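Local coordinates for Cobalt/magnesium transport protein CorA (Methanocaldococcus jannaschii, PDB 4EGW) that forms a homopentameric channel that carries magnesium ions into the cell, closing when cytoplasmic magnesium is high and opening when it is low, at residues Glu164-Tyr169 / Tyr244-Leu249; Met174-Glu179 / Ala254-Val259; Glu181-Lys186 / Glu197-Leu202; Gly201-Leu206 / Glu258-Met263. All coordinates share one frame; numbering follows the deposited sequence.

Contact 1. Residues Glu164-Tyr169 / Tyr244-Leu249; sequences EITRSY and YDTLQL
T166 and L249 meet between two helices that run almost parallel, with axes 10.3 Å apart at closest approach and 20° between their directions. The tight part is centred on one methyl group. CD1 of L249 lies 3.6 Å from CG2 of T166 and 3.7 Å from CB of Y169, so it packs against a single turn of helix 164-169. T166 presents CG2 because this methyl stands anti to the backbone N (OG1 chi1 -55°), while its hydroxyl bonds back to O of L162. T246 is built alike, with OG1 bonded to O of L242, and this oxygen merely grazes T166 CG2 at 4.2 Å. Both hydroxyls are thus spent on their own helices, and the seam is apolar. The looser side is charged: D245 makes no close contact with helix 164-169, and R167 turns away, its NE 3.4 Å from OE2 of E164 in a salt bridge and its NH2 hydrogen-bonded to OG of S170 of the second subunit. The Y169 ring leaves the seam to stack edge-to-face with F209 of helix 193-225, where T246 also packs on L220; behind them, I165 and S168 lie against strand 96-104 and helix 132-143.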
# COMPACT_ATOMS: atom_id res chain seq x y z
N GLU A 164 -6.35 0.59 6.77
CA GLU A 164 -5.17 -0.23 6.97
C GLU A 164 -5.45 -1.65 6.57
O GLU A 164 -4.60 -2.29 5.96
CB GLU A 164 -4.68 -0.17 8.41
CG GLU A 164 -3.67 0.93 8.67
CD GLU A 164 -2.58 0.99 7.61
OE1 GLU A 164 -2.08 -0.09 7.20
OE2 GLU A 164 -2.24 2.11 7.17
N ILE A 165 -6.63 -2.15 6.89
CA ILE A 165 -6.96 -3.50 6.48
C ILE A 165 -6.87 -3.52 4.97
O ILE A 165 -6.05 -4.24 4.40
CB ILE A 165 -8.38 -3.89 6.88
CG1 ILE A 165 -8.50 -3.93 8.40
CG2 ILE A 165 -8.75 -5.23 6.28
CD1 ILE A 165 -9.88 -4.33 8.87
N THR A 166 -7.66 -2.67 4.33
CA THR A 166 -7.72 -2.65 2.88
C THR A 166 -6.32 -2.60 2.28
O THR A 166 -6.03 -3.25 1.27
CB THR A 166 -8.58 -1.48 2.36
OG1 THR A 166 -9.88 -1.55 2.96
CG2 THR A 166 -8.72 -1.56 0.85
N ARG A 167 -5.44 -1.84 2.94
CA ARG A 167 -4.04 -1.74 2.55
C ARG A 167 -3.29 -3.04 2.75
O ARG A 167 -2.33 -3.33 2.03
CB ARG A 167 -3.37 -0.62 3.31
CG ARG A 167 -3.26 0.65 2.51
CD ARG A 167 -2.58 1.76 3.32
NE ARG A 167 -1.34 1.32 3.94
CZ ARG A 167 -0.13 1.64 3.51
NH1 ARG A 167 0.01 2.41 2.43
NH2 ARG A 167 0.94 1.20 4.15
N SER A 168 -3.71 -3.83 3.74
CA SER A 168 -3.18 -5.18 3.90
C SER A 168 -3.43 -5.92 2.60
O SER A 168 -2.52 -6.45 1.98
CB SER A 168 -3.89 -5.93 5.05
OG SER A 168 -3.78 -5.26 6.29
N TYR A 169 -4.69 -5.93 2.18
CA TYR A 169 -5.07 -6.63 0.96
C TYR A 169 -4.26 -6.15 -0.22
O TYR A 169 -3.71 -6.96 -0.99
CB TYR A 169 -6.53 -6.39 0.66
CG TYR A 169 -7.51 -7.21 1.46
CD1 TYR A 169 -7.71 -8.55 1.16
CD2 TYR A 169 -8.28 -6.64 2.46
CE1 TYR A 169 -8.64 -9.31 1.85
CE2 TYR A 169 -9.22 -7.40 3.16
CZ TYR A 169 -9.39 -8.73 2.84
OH TYR A 169 -10.31 -9.50 3.52
N TYR A 244 -13.68 2.52 -3.44
CA TYR A 244 -13.04 2.50 -4.76
C TYR A 244 -11.87 1.52 -4.88
O TYR A 244 -11.76 0.76 -5.85
CB TYR A 244 -12.52 3.90 -5.10
CG TYR A 244 -13.60 4.87 -5.52
CD1 TYR A 244 -14.81 4.43 -6.04
CD2 TYR A 244 -13.39 6.24 -5.40
CE1 TYR A 244 -15.79 5.33 -6.43
CE2 TYR A 244 -14.37 7.15 -5.79
CZ TYR A 244 -15.56 6.69 -6.30
OH TYR A 244 -16.53 7.60 -6.68
N ASP A 245 -10.99 1.56 -3.89
CA ASP A 245 -9.81 0.72 -3.93
C ASP A 245 -10.19 -0.73 -3.69
O ASP A 245 -9.61 -1.64 -4.29
CB ASP A 245 -8.82 1.21 -2.90
CG ASP A 245 -8.64 2.70 -2.96
OD1 ASP A 245 -8.81 3.26 -4.07
OD2 ASP A 245 -8.35 3.32 -1.91
N THR A 246 -11.18 -0.92 -2.82
CA THR A 246 -11.75 -2.24 -2.59
C THR A 246 -12.18 -2.86 -3.91
O THR A 246 -11.88 -4.02 -4.20
CB THR A 246 -12.98 -2.16 -1.68
OG1 THR A 246 -12.65 -1.46 -0.48
CG2 THR A 246 -13.49 -3.56 -1.34
N LEU A 247 -12.90 -2.07 -4.70
CA LEU A 247 -13.28 -2.47 -6.05
C LEU A 247 -12.06 -2.73 -6.94
O LEU A 247 -12.05 -3.71 -7.70
CB LEU A 247 -14.23 -1.45 -6.68
CG LEU A 247 -15.70 -1.61 -6.28
CD1 LEU A 247 -16.47 -0.35 -6.60
CD2 LEU A 247 -16.34 -2.81 -6.96
N GLN A 248 -11.04 -1.87 -6.84
CA GLN A 248 -9.79 -2.16 -7.54
C GLN A 248 -9.31 -3.56 -7.15
O GLN A 248 -9.03 -4.40 -8.02
CB GLN A 248 -8.70 -1.16 -7.18
CG GLN A 248 -8.62 0.07 -8.06
CD GLN A 248 -7.64 1.09 -7.50
OE1 GLN A 248 -6.53 0.75 -7.09
NE2 GLN A 248 -8.06 2.35 -7.47
N LEU A 249 -9.21 -3.79 -5.84
CA LEU A 249 -8.62 -5.02 -5.31
C LEU A 249 -9.40 -6.21 -5.80
O LEU A 249 -8.84 -7.22 -6.23
CB LEU A 249 -8.63 -5.00 -3.79
CG LEU A 249 -7.89 -3.81 -3.20
CD1 LEU A 249 -7.92 -3.90 -1.70
CD2 LEU A 249 -6.49 -3.86 -3.69

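Contact 2. Residues Met174-Glu179 / Ala254-Val259; sequences MNLEDE and ATYREV. With BU1 (1,4-butanediol), chain G.
L176 and E177 receive the ring of Y256, which spans the space between two long helices beside a bound 1,4-butanediol. Followed from its start, segment 254-259 first reaches the diol through T255, whose methyl CG2 is 4.1 Å from C4; its hydroxyl bonds back to O of D251. Y256 comes next and carries the protein-protein contact. Its CG stands anti to the carbonyl carbon (chi1 -58°), sending the ring across to helix 174-179. There CD2 of L176 approaches CD2 of the ring obliquely at 3.4 Å, the two side chains lying alongside but pointing opposite ways. E177 crosses the tyrosine at about a right angle, with its carboxylate plane turned 51° from the ring plane; CB lies 4.1 Å from CZ, and OE1 is 3.3 Å from the phenol OH. The diol comes to the ring's edge, near its plane, with C4 modelled 3.2 Å from CE1. Its O6 is placed too close to the E177 carboxylate, so this end of the diol is doubtful and the C4 spacings are to be read with care. One turn on, V259 also borders the diol, CG2 resting 3.7 Å from C3. A buried tyrosine joins the helix leading toward the membrane to helix 156-186, with a small pocket at its edge. L206 of helix 193-225 packs on both L176 and Y256, Y256 also packs on L173 and L180 of helix 156-186, and N175 on the far face bonds to N175 of the second subunit.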
# COMPACT_ATOMS: atom_id res chain seq x y z
N MET A 174 -0.49 -6.86 -4.89
CA MET A 174 0.62 -6.42 -5.72
C MET A 174 1.76 -7.41 -5.53
O MET A 174 2.48 -7.74 -6.47
CB MET A 174 1.00 -4.98 -5.38
CG MET A 174 -0.22 -4.06 -5.25
SD MET A 174 0.12 -2.30 -5.36
CE MET A 174 1.48 -2.13 -4.20
N ASN A 175 1.87 -7.94 -4.32
CA ASN A 175 2.83 -9.00 -4.01
C ASN A 175 2.51 -10.31 -4.72
O ASN A 175 3.34 -10.87 -5.42
CB ASN A 175 2.86 -9.25 -2.51
CG ASN A 175 3.89 -8.40 -1.78
OD1 ASN A 175 4.60 -7.60 -2.39
ND2 ASN A 175 3.96 -8.58 -0.46
N LEU A 176 1.30 -10.80 -4.52
CA LEU A 176 0.89 -12.02 -5.19
C LEU A 176 1.16 -11.87 -6.68
O LEU A 176 1.53 -12.84 -7.34
CB LEU A 176 -0.58 -12.30 -4.95
CG LEU A 176 -1.17 -13.36 -5.89
CD1 LEU A 176 -2.17 -14.23 -5.14
CD2 LEU A 176 -1.80 -12.72 -7.12
N GLU A 177 0.98 -10.66 -7.19
CA GLU A 177 1.19 -10.39 -8.61
C GLU A 177 2.60 -10.76 -9.00
O GLU A 177 2.84 -11.24 -10.11
CB GLU A 177 0.92 -8.93 -8.94
CG GLU A 177 1.48 -8.51 -10.30
CD GLU A 177 0.75 -7.34 -10.92
OE1 GLU A 177 0.49 -6.34 -10.20
OE2 GLU A 177 0.43 -7.42 -12.12
N ASP A 178 3.54 -10.53 -8.09
CA ASP A 178 4.94 -10.88 -8.33
C ASP A 178 5.05 -12.37 -8.58
O ASP A 178 5.62 -12.81 -9.57
CB ASP A 178 5.81 -10.53 -7.12
CG ASP A 178 5.96 -9.03 -6.91
OD1 ASP A 178 5.04 -8.26 -7.27
OD2 ASP A 178 7.02 -8.63 -6.37
N GLU A 179 4.49 -13.15 -7.66
CA GLU A 179 4.57 -14.59 -7.73
C GLU A 179 4.04 -15.07 -9.07
O GLU A 179 4.46 -16.12 -9.57
CB GLU A 179 3.79 -15.23 -6.57
CG GLU A 179 4.33 -14.85 -5.20
CD GLU A 179 4.11 -15.92 -4.15
OE1 GLU A 179 3.43 -15.62 -3.14
OE2 GLU A 179 4.64 -17.04 -4.32
N ALA A 254 -9.84 -10.36 -9.26
CA ALA A 254 -10.47 -10.92 -10.45
C ALA A 254 -9.41 -11.16 -11.52
O ALA A 254 -9.22 -12.28 -12.01
CB ALA A 254 -11.55 -9.98 -10.96
N THR A 255 -8.70 -10.10 -11.89
CA THR A 255 -7.68 -10.20 -12.92
C THR A 255 -6.73 -11.38 -12.64
O THR A 255 -6.34 -12.11 -13.56
CB THR A 255 -6.89 -8.90 -13.00
OG1 THR A 255 -7.80 -7.80 -13.13
CG2 THR A 255 -5.93 -8.92 -14.18
N TYR A 256 -6.39 -11.56 -11.37
CA TYR A 256 -5.37 -12.53 -11.00
C TYR A 256 -5.85 -13.97 -11.05
O TYR A 256 -5.12 -14.87 -11.51
CB TYR A 256 -4.81 -12.22 -9.60
CG TYR A 256 -4.20 -10.84 -9.48
CD1 TYR A 256 -3.86 -10.10 -10.60
CD2 TYR A 256 -3.97 -10.28 -8.23
CE1 TYR A 256 -3.31 -8.83 -10.48
CE2 TYR A 256 -3.42 -9.01 -8.10
CZ TYR A 256 -3.10 -8.29 -9.22
OH TYR A 256 -2.55 -7.04 -9.08
N ARG A 257 -7.06 -14.23 -10.56
CA ARG A 257 -7.62 -15.56 -10.72
C ARG A 257 -7.63 -15.89 -12.20
O ARG A 257 -7.27 -16.99 -12.59
CB ARG A 257 -9.03 -15.65 -10.16
CG ARG A 257 -9.74 -16.94 -10.57
CD ARG A 257 -11.21 -16.89 -10.24
NE ARG A 257 -11.97 -17.88 -11.01
CZ ARG A 257 -13.24 -18.18 -10.78
NH1 ARG A 257 -13.90 -17.57 -9.80
NH2 ARG A 257 -13.85 -19.09 -11.52
N GLU A 258 -8.03 -14.92 -13.02
CA GLU A 258 -8.01 -15.10 -14.47
C GLU A 258 -6.67 -15.72 -14.81
O GLU A 258 -6.59 -16.87 -15.23
CB GLU A 258 -8.14 -13.75 -15.21
CG GLU A 258 -9.38 -12.91 -14.90
CD GLU A 258 -9.34 -11.52 -15.55
OE1 GLU A 258 -8.46 -11.28 -16.42
OE2 GLU A 258 -10.18 -10.65 -15.20
N VAL A 259 -5.61 -14.95 -14.58
CA VAL A 259 -4.25 -15.38 -14.90
C VAL A 259 -3.90 -16.77 -14.36
O VAL A 259 -3.15 -17.51 -15.00
CB VAL A 259 -3.22 -14.40 -14.35
CG1 VAL A 259 -1.83 -15.00 -14.45
CG2 VAL A 259 -3.31 -13.06 -15.07
C1 BU1 G . 0.74 -11.34 -14.77
C2 BU1 G . 0.01 -10.08 -14.48
C3 BU1 G . -1.32 -10.18 -13.79
C4 BU1 G . -1.93 -8.88 -13.38
O5 BU1 G . 1.47 -11.90 -13.75
O6 BU1 G . -1.11 -7.77 -13.39

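Contact 3. Residues Glu181-Lys186 / Glu197-Leu202; sequences EELEDK and EKILGL. With BU1 (1,4-butanediol), chain G.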
# COMPACT_ATOMS: atom_id res chain seq x y z
N GLU A 181 4.25 -13.34 -12.10
CA GLU A 181 5.33 -13.11 -13.05
C GLU A 181 6.42 -14.18 -12.87
O GLU A 181 6.91 -14.75 -13.85
CB GLU A 181 5.91 -11.69 -12.92
CG GLU A 181 5.13 -10.60 -13.69
CD GLU A 181 5.43 -10.57 -15.20
OE1 GLU A 181 6.57 -10.22 -15.58
OE2 GLU A 181 4.52 -10.88 -16.00
N GLU A 182 6.78 -14.46 -11.62
CA GLU A 182 7.79 -15.48 -11.31
C GLU A 182 7.30 -16.87 -11.69
O GLU A 182 8.10 -17.77 -11.95
CB GLU A 182 8.20 -15.45 -9.82
CG GLU A 182 9.20 -14.35 -9.43
CD GLU A 182 9.96 -14.65 -8.14
OE1 GLU A 182 10.17 -15.84 -7.83
OE2 GLU A 182 10.35 -13.69 -7.43
N LEU A 183 5.98 -17.03 -11.71
CA LEU A 183 5.38 -18.32 -12.05
C LEU A 183 5.40 -18.57 -13.55
O LEU A 183 5.56 -19.71 -13.98
CB LEU A 183 3.95 -18.40 -11.51
CG LEU A 183 3.54 -19.81 -11.07
CD1 LEU A 183 4.77 -20.68 -10.79
CD2 LEU A 183 2.62 -19.75 -9.86
N GLU A 184 5.26 -17.51 -14.34
CA GLU A 184 5.28 -17.63 -15.80
C GLU A 184 6.53 -18.33 -16.33
O GLU A 184 6.47 -19.11 -17.29
CB GLU A 184 5.08 -16.27 -16.46
CG GLU A 184 3.63 -15.80 -16.43
CD GLU A 184 3.41 -14.45 -17.07
OE1 GLU A 184 4.40 -13.82 -17.50
OE2 GLU A 184 2.24 -14.02 -17.15
N ASP A 185 7.67 -18.07 -15.69
CA ASP A 185 8.92 -18.71 -16.08
C ASP A 185 8.92 -20.19 -15.69
O ASP A 185 9.28 -21.05 -16.49
CB ASP A 185 10.12 -18.01 -15.44
CG ASP A 185 10.51 -16.76 -16.20
OD1 ASP A 185 9.69 -16.25 -16.99
OD2 ASP A 185 11.66 -16.29 -16.00
N LYS A 186 8.47 -20.48 -14.47
CA LYS A 186 8.57 -21.83 -13.93
C LYS A 186 7.91 -22.83 -14.90
O LYS A 186 8.16 -24.04 -14.85
CB LYS A 186 7.93 -21.90 -12.53
CG LYS A 186 8.52 -22.95 -11.59
CD LYS A 186 8.00 -22.79 -10.15
CE LYS A 186 8.61 -23.80 -9.18
NZ LYS A 186 8.05 -25.17 -9.33
N GLU A 197 0.58 -26.87 -7.67
CA GLU A 197 0.15 -26.69 -6.29
C GLU A 197 0.31 -25.24 -5.87
O GLU A 197 -0.58 -24.66 -5.24
CB GLU A 197 0.92 -27.61 -5.35
CG GLU A 197 0.06 -28.17 -4.22
CD GLU A 197 -1.05 -29.09 -4.72
OE1 GLU A 197 -1.94 -29.45 -3.92
OE2 GLU A 197 -1.02 -29.47 -5.91
N LYS A 198 1.43 -24.63 -6.24
CA LYS A 198 1.63 -23.22 -6.00
C LYS A 198 0.49 -22.44 -6.64
O LYS A 198 0.04 -21.43 -6.11
CB LYS A 198 2.97 -22.73 -6.55
CG LYS A 198 3.29 -21.26 -6.23
CD LYS A 198 3.17 -20.93 -4.73
CE LYS A 198 4.15 -21.75 -3.86
NZ LYS A 198 3.94 -21.54 -2.39
N ILE A 199 0.03 -22.93 -7.80
CA ILE A 199 -1.09 -22.32 -8.49
C ILE A 199 -2.36 -22.47 -7.66
O ILE A 199 -3.05 -21.49 -7.37
CB ILE A 199 -1.36 -22.95 -9.88
CG1 ILE A 199 -0.14 -22.82 -10.79
CG2 ILE A 199 -2.52 -22.25 -10.55
CD1 ILE A 199 -0.46 -23.16 -12.22
N LEU A 200 -2.65 -23.70 -7.27
CA LEU A 200 -3.82 -23.96 -6.44
C LEU A 200 -3.69 -23.20 -5.12
O LEU A 200 -4.69 -22.85 -4.50
CB LEU A 200 -3.97 -25.45 -6.16
CG LEU A 200 -4.15 -26.34 -7.39
CD1 LEU A 200 -4.42 -27.76 -6.93
CD2 LEU A 200 -5.27 -25.83 -8.26
N GLY A 201 -2.45 -22.95 -4.70
CA GLY A 201 -2.19 -22.21 -3.48
C GLY A 201 -2.59 -20.75 -3.58
O GLY A 201 -3.29 -20.22 -2.72
N LEU A 202 -2.13 -20.09 -4.65
CA LEU A 202 -2.45 -18.69 -4.90
C LEU A 202 -3.89 -18.53 -5.36
O LEU A 202 -4.39 -17.42 -5.42
CB LEU A 202 -1.51 -18.10 -5.95
CG LEU A 202 -0.07 -17.87 -5.48
CD1 LEU A 202 0.71 -17.16 -6.57
CD2 LEU A 202 -0.06 -17.06 -4.19
C1 BU1 G . 0.74 -11.34 -14.77
C2 BU1 G . 0.01 -10.08 -14.48
C3 BU1 G . -1.32 -10.18 -13.79
C4 BU1 G . -1.93 -8.88 -13.38
O5 BU1 G . 1.47 -11.90 -13.75
O6 BU1 G . -1.11 -7.77 -13.39
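L183 and I199 mark the nearest approach of two backbones that run in roughly opposite directions, their CA atoms 8.4 Å apart. The segments belong to helices 156-186 and 193-225, consecutive in the chain and joined by a short loop, so the contact lies near the closed end of a helical hairpin. L183 does nearly all the bridging. Its CD2 touches CG of K198 at 4.0 Å and comes within 4.2 Å of CG1 of I199, so one methyl sits against two neighbouring side chains. Its torsions, chi1 -146° and chi2 21°, are far from staggered values, which suggests a strained or loosely defined placement. K198 contributes aliphatic chain alone: CG stands anti to the backbone N (chi1 -176°), and bends further out carry NZ away from the leucine. I199 is also covered by L260, M264 and T267 of helix 233-270. K186 extends the hairpin's polar edge, its NZ forming salt bridges with D192 of the loop and E194 at the start of helix 193-225. On another side lies 1,4-butanediol, with O5 3.5 Å from N of E181 and C1 3.9 Å from OE2 of E184. The interface is held by weak dispersion contacts without a hydrogen bond; the acids of 181-186 lie on faces turned from it, with K186 and K198 nearby, so an acidic draw on cations such as the magnesium ion about 10 Å from the L183 side chain is only a weak possibility.

Contact 4. Residues Gly201-Leu206 / Glu258-Met263; sequences GLRKTL and EVLTSM
R203 and L260 bring the backbones together, CA to CA 7.0 Å, where helices 201-206 and 258-263 pass at 157° with axes 10.2 Å apart. This is an antiparallel pairing within the three-helix bundle built from the long helices of the cytoplasmic domain. L260 is the central residue, inserted between L202, R203 and L206 of the other helix. Its CD1 lies against L202, 3.7 Å from the carbonyl O and 4.1 Å from CB of that residue. R203 covers the outer flank with its aliphatic part: CD is 4.0 Å from CB of L260, and the arginine runs back along the leucine. Folding at chi2 (-82°) and again at chi3 lets it lay its methylenes beside L260; the R203 side chain also comes within about 3 Å of a bound propanediol. L206 comes from one turn further on, its branch meeting the end of L260, although the modelled spacing there is too short to be trusted. L180 of helix 156-186 encloses the leucine further, and M263 packs on L183, so the third helix closes the groove. Beyond this apolar seam, helix 258-263 has a polar detail of its own: OG1 of T261 donates to O of E258 at 2.6 Å, in the carbonyl plane on a lone pair with a C=O...O angle of 138°, and the same oxygen also accepts a hydrogen bond from the backbone N of S262 at 3.2 Å.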
# COMPACT_ATOMS: atom_id res chain seq x y z
N GLY A 201 -2.45 -22.95 -4.70
CA GLY A 201 -2.19 -22.21 -3.48
C GLY A 201 -2.59 -20.75 -3.58
O GLY A 201 -3.29 -20.22 -2.72
N LEU A 202 -2.13 -20.09 -4.65
CA LEU A 202 -2.45 -18.69 -4.90
C LEU A 202 -3.89 -18.53 -5.36
O LEU A 202 -4.39 -17.42 -5.42
CB LEU A 202 -1.51 -18.10 -5.95
CG LEU A 202 -0.07 -17.87 -5.48
CD1 LEU A 202 0.71 -17.16 -6.57
CD2 LEU A 202 -0.06 -17.06 -4.19
N ARG A 203 -4.53 -19.63 -5.72
CA ARG A 203 -5.96 -19.60 -6.00
C ARG A 203 -6.69 -19.54 -4.68
O ARG A 203 -7.59 -18.73 -4.49
CB ARG A 203 -6.40 -20.85 -6.79
CG ARG A 203 -6.22 -20.75 -8.29
CD ARG A 203 -7.38 -19.99 -8.99
NE ARG A 203 -8.56 -20.81 -9.25
CZ ARG A 203 -9.69 -20.77 -8.55
NH1 ARG A 203 -9.82 -19.93 -7.53
NH2 ARG A 203 -10.71 -21.55 -8.87
N LYS A 204 -6.27 -20.41 -3.77
CA LYS A 204 -6.82 -20.49 -2.43
C LYS A 204 -6.77 -19.12 -1.79
O LYS A 204 -7.77 -18.63 -1.28
CB LYS A 204 -6.00 -21.49 -1.61
CG LYS A 204 -6.56 -21.87 -0.24
CD LYS A 204 -5.91 -23.17 0.26
CE LYS A 204 -6.15 -23.44 1.74
NZ LYS A 204 -4.89 -23.39 2.55
N THR A 205 -5.60 -18.50 -1.84
CA THR A 205 -5.47 -17.17 -1.26
C THR A 205 -6.50 -16.24 -1.90
O THR A 205 -7.36 -15.69 -1.21
CB THR A 205 -4.05 -16.58 -1.46
OG1 THR A 205 -3.14 -17.19 -0.54
CG2 THR A 205 -4.08 -15.09 -1.23
N LEU A 206 -6.42 -16.12 -3.23
CA LEU A 206 -7.28 -15.23 -4.02
C LEU A 206 -8.77 -15.43 -3.76
O LEU A 206 -9.51 -14.47 -3.55
CB LEU A 206 -6.99 -15.41 -5.51
CG LEU A 206 -6.09 -14.35 -6.15
CD1 LEU A 206 -5.38 -13.51 -5.11
CD2 LEU A 206 -5.10 -14.99 -7.09
N GLU A 258 -8.03 -14.92 -13.02
CA GLU A 258 -8.01 -15.10 -14.47
C GLU A 258 -6.67 -15.72 -14.81
O GLU A 258 -6.59 -16.87 -15.23
CB GLU A 258 -8.14 -13.75 -15.21
CG GLU A 258 -9.38 -12.91 -14.90
CD GLU A 258 -9.34 -11.52 -15.55
OE1 GLU A 258 -8.46 -11.28 -16.42
OE2 GLU A 258 -10.18 -10.65 -15.20
N VAL A 259 -5.61 -14.95 -14.58
CA VAL A 259 -4.25 -15.38 -14.90
C VAL A 259 -3.90 -16.77 -14.36
O VAL A 259 -3.15 -17.51 -15.00
CB VAL A 259 -3.22 -14.40 -14.35
CG1 VAL A 259 -1.83 -15.00 -14.45
CG2 VAL A 259 -3.31 -13.06 -15.07
N LEU A 260 -4.41 -17.11 -13.18
CA LEU A 260 -4.14 -18.43 -12.61
C LEU A 260 -5.00 -19.53 -13.24
O LEU A 260 -4.64 -20.71 -13.18
CB LEU A 260 -4.32 -18.40 -11.10
CG LEU A 260 -3.30 -17.53 -10.37
CD1 LEU A 260 -3.88 -17.01 -9.09
CD2 LEU A 260 -2.01 -18.28 -10.11
N THR A 261 -6.13 -19.17 -13.84
CA THR A 261 -6.92 -20.14 -14.58
C THR A 261 -6.14 -20.55 -15.82
O THR A 261 -6.15 -21.71 -16.23
CB THR A 261 -8.31 -19.58 -15.01
OG1 THR A 261 -8.15 -18.69 -16.12
CG2 THR A 261 -9.00 -18.84 -13.87
N SER A 262 -5.46 -19.58 -16.42
CA SER A 262 -4.70 -19.83 -17.64
C SER A 262 -3.50 -20.69 -17.33
O SER A 262 -3.28 -21.73 -17.94
CB SER A 262 -4.23 -18.53 -18.29
OG SER A 262 -5.32 -17.69 -18.59
N MET A 263 -2.72 -20.25 -16.35
CA MET A 263 -1.49 -20.93 -16.01
C MET A 263 -1.82 -22.37 -15.66
O MET A 263 -1.09 -23.29 -16.06
CB MET A 263 -0.76 -20.21 -14.87
CG MET A 263 -0.56 -18.71 -15.14
SD MET A 263 0.76 -17.83 -14.27
CE MET A 263 0.52 -18.44 -12.61

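The four contacts follow one three-helix bundle. Contacts 1 and 2 both pair helix 156-186 with helix 233-270, contact 3 pairs 156-186 with 193-225, and contact 4 joins 193-225 to 233-270. Contact 1 is nearest the chain's centre and the sheet. Contacts 2, 3 and 4 cluster further out: L176 of contact 2 touches L202 and L206 of contact 4, and L183 of contact 3 meets M263 of contact 4. All have buried leucines, but their margins differ. Contact 1 adds a threonine methyl, contact 2 a tyrosine and a diol pocket, contact 4 an arginine's methylenes, while contact 3, also mostly buried, has exposed K198 at its rim and lies farthest from the chain's centre.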